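Local coordinates for protein heme oxygenase (PDB 4RAJ) that probably cleaves heme oxidatively to biliverdin, as heme oxygenases do, at residues C59-F64 with G98-V103. Sequence-based numbering, arbitrary orientation.
Sequences CFYYVF and GFKQDV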
loop_
_atom_site.group_PDB
_atom_site.type_symbol
_atom_site.label_atom_id
_atom_site.label_comp_id
_atom_site.label_asym_id
_atom_site.label_seq_id
_atom_site.Cartn_x
_atom_site.Cartn_y
_atom_site.Cartn_z
ATOM N N CYS A 59 3.034 -9.965 3.359
ATOM C CA CYS A 59 4.024 -9.240 2.565
ATOM C C CYS A 59 3.739 -7.762 2.608
ATOM O O CYS A 59 4.623 -6.936 2.807
ATOM C CB CYS A 59 4.024 -9.707 1.110
ATOM S SG CYS A 59 4.557 -11.397 0.945
ATOM N N PHE A 60 2.479 -7.426 2.420
ATOM C CA PHE A 60 2.123 -6.029 2.356
ATOM C C PHE A 60 1.886 -5.412 3.728
ATOM O O PHE A 60 1.921 -4.183 3.877
ATOM C CB PHE A 60 0.939 -5.886 1.405
ATOM C CG PHE A 60 1.369 -6.067 -0.007
ATOM C CD1 PHE A 60 1.854 -4.988 -0.727
ATOM C CD2 PHE A 60 1.448 -7.330 -0.566
ATOM C CE1 PHE A 60 2.331 -5.158 -2.021
ATOM C CE2 PHE A 60 1.932 -7.509 -1.863
ATOM C CZ PHE A 60 2.370 -6.419 -2.584
ATOM N N TYR A 61 1.702 -6.255 4.735
ATOM C CA TYR A 61 1.780 -5.780 6.108
ATOM C C TYR A 61 3.140 -5.099 6.283
ATOM O O TYR A 61 3.219 -3.945 6.729
ATOM C CB TYR A 61 1.589 -6.938 7.099
ATOM C CG TYR A 61 2.086 -6.634 8.491
ATOM C CD1 TYR A 61 1.522 -5.612 9.249
ATOM C CD2 TYR A 61 3.124 -7.374 9.052
ATOM C CE1 TYR A 61 1.985 -5.332 10.545
ATOM C CE2 TYR A 61 3.592 -7.097 10.332
ATOM C CZ TYR A 61 3.019 -6.083 11.073
ATOM O OH TYR A 61 3.501 -5.816 12.344
ATOM N N TYR A 62 4.205 -5.789 5.881
ATOM C CA TYR A 62 5.544 -5.218 5.999
ATOM C C TYR A 62 5.755 -4.008 5.104
ATOM O O TYR A 62 6.469 -3.078 5.492
ATOM C CB TYR A 62 6.610 -6.271 5.685
ATOM C CG TYR A 62 6.694 -7.323 6.783
ATOM C CD1 TYR A 62 6.942 -6.955 8.102
ATOM C CD2 TYR A 62 6.524 -8.673 6.496
ATOM C CE1 TYR A 62 7.018 -7.914 9.110
ATOM C CE2 TYR A 62 6.602 -9.640 7.495
ATOM C CZ TYR A 62 6.853 -9.253 8.796
ATOM O OH TYR A 62 6.922 -10.221 9.781
ATOM N N VAL A 63 5.174 -4.019 3.906
ATOM C CA VAL A 63 5.274 -2.834 3.044
ATOM C C VAL A 63 4.673 -1.628 3.760
ATOM O O VAL A 63 5.301 -0.562 3.882
ATOM C CB VAL A 63 4.564 -3.027 1.689
ATOM C CG1 VAL A 63 4.474 -1.680 0.934
ATOM C CG2 VAL A 63 5.295 -4.094 0.844
ATOM N N PHE A 64 3.460 -1.783 4.269
ATOM C CA PHE A 64 2.849 -0.646 4.944
ATOM C C PHE A 64 3.521 -0.292 6.276
ATOM O O PHE A 64 3.569 0.879 6.628
ATOM C CB PHE A 64 1.341 -0.881 5.135
ATOM C CG PHE A 64 0.569 -0.662 3.867
ATOM C CD1 PHE A 64 0.292 0.622 3.426
ATOM C CD2 PHE A 64 0.180 -1.729 3.080
ATOM C CE1 PHE A 64 -0.391 0.833 2.227
ATOM C CE2 PHE A 64 -0.502 -1.527 1.876
ATOM C CZ PHE A 64 -0.784 -0.247 1.456
ATOM N N GLY A 98 -4.457 -2.392 10.402
ATOM C CA GLY A 98 -5.462 -3.235 9.768
ATOM C C GLY A 98 -4.894 -4.538 9.196
ATOM O O GLY A 98 -5.469 -5.626 9.373
ATOM N N PHE A 99 -3.759 -4.444 8.511
ATOM C CA PHE A 99 -3.094 -5.657 8.017
ATOM C C PHE A 99 -2.693 -6.572 9.164
ATOM O O PHE A 99 -2.863 -7.779 9.105
ATOM C CB PHE A 99 -1.841 -5.314 7.197
ATOM C CG PHE A 99 -2.123 -5.022 5.744
ATOM C CD1 PHE A 99 -2.454 -3.733 5.346
ATOM C CD2 PHE A 99 -2.038 -6.030 4.780
ATOM C CE1 PHE A 99 -2.704 -3.452 4.025
ATOM C CE2 PHE A 99 -2.288 -5.762 3.463
ATOM C CZ PHE A 99 -2.622 -4.466 3.079
ATOM N N LYS A 100 -2.142 -5.996 10.218
ATOM C CA LYS A 100 -1.699 -6.821 11.333
ATOM C C LYS A 100 -2.891 -7.527 11.975
ATOM O O LYS A 100 -2.801 -8.696 12.319
ATOM C CB LYS A 100 -0.953 -5.988 12.377
ATOM C CG LYS A 100 -0.104 -6.847 13.311
ATOM C CD LYS A 100 0.397 -6.064 14.519
ATOM C CE LYS A 100 1.515 -6.830 15.211
ATOM N NZ LYS A 100 1.858 -6.219 16.524
ATOM N N GLN A 101 -4.011 -6.824 12.124
ATOM C CA GLN A 101 -5.219 -7.446 12.664
ATOM C C GLN A 101 -5.657 -8.657 11.842
ATOM O O GLN A 101 -5.992 -9.712 12.392
ATOM C CB GLN A 101 -6.362 -6.424 12.736
ATOM C CG GLN A 101 -6.231 -5.473 13.900
ATOM C CD GLN A 101 -7.153 -4.272 13.771
ATOM O OE1 GLN A 101 -8.321 -4.410 13.401
ATOM N NE2 GLN A 101 -6.631 -3.087 14.079
ATOM N N ASP A 102 -5.665 -8.501 10.525
ATOM C CA ASP A 102 -6.062 -9.598 9.643
ATOM C C ASP A 102 -5.093 -10.774 9.736
ATOM O O ASP A 102 -5.509 -11.931 9.842
ATOM C CB ASP A 102 -6.155 -9.117 8.197
ATOM C CG ASP A 102 -7.396 -8.296 7.941
ATOM O OD1 ASP A 102 -8.301 -8.273 8.822
ATOM O OD2 ASP A 102 -7.466 -7.685 6.848
ATOM N N VAL A 103 -3.801 -10.483 9.695
ATOM C CA VAL A 103 -2.808 -11.547 9.784
ATOM C C VAL A 103 -2.945 -12.330 11.101
ATOM O O VAL A 103 -2.885 -13.562 11.102
ATOM C CB VAL A 103 -1.378 -10.976 9.634
ATOM C CG1 VAL A 103 -0.323 -12.009 10.019
ATOM C CG2 VAL A 103 -1.160 -10.484 8.187
#
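Tyr-61 on helix 50-76 reaches across to Phe-99 and Lys-100 on helix 96-107; the segments 59-64 and 98-103 run roughly antiparallel (155°), their axes 9.1 Å apart at closest approach. Starting at the base of the tyrosine, CB of Tyr-61 rests 3.8 Å from CB of Phe-99, and that phenylalanine carbon also lies at the edge of the tyrosine ring, near its plane. With CG anti to the backbone N (chi1 161°), the ring runs out beside Lys-100, whose extended chain points the same way. CD1 comes up to the lysine backbone N, CE1 of Tyr-61 meets CB of Lys-100 at 3.5 Å, its CZ lies near the lysine CG, and its OH ends 3.6 Å from CE of Lys-100. Phe-99 heads in the opposite direction. CE2 of Phe-99 touches CB of Phe-60 at 3.8 Å, and the carbonyl carbon of Phe-60 sits over one face, toward the rim. CE1 of Phe-99 presses on CD2 of Phe-64 at 3.5 Å; the planes are inclined by only 23°, but the rings are offset so far that little of one faces the other. Met-151 touches both, while the Phe-60 ring turns away to line a pocket occupied by a polyether, probably from the crystallisation liquor. Apolar, largely aromatic van der Waals packing thus joins the helices, with Lys-100 methylenes serving as hydrocarbon along the tyrosine.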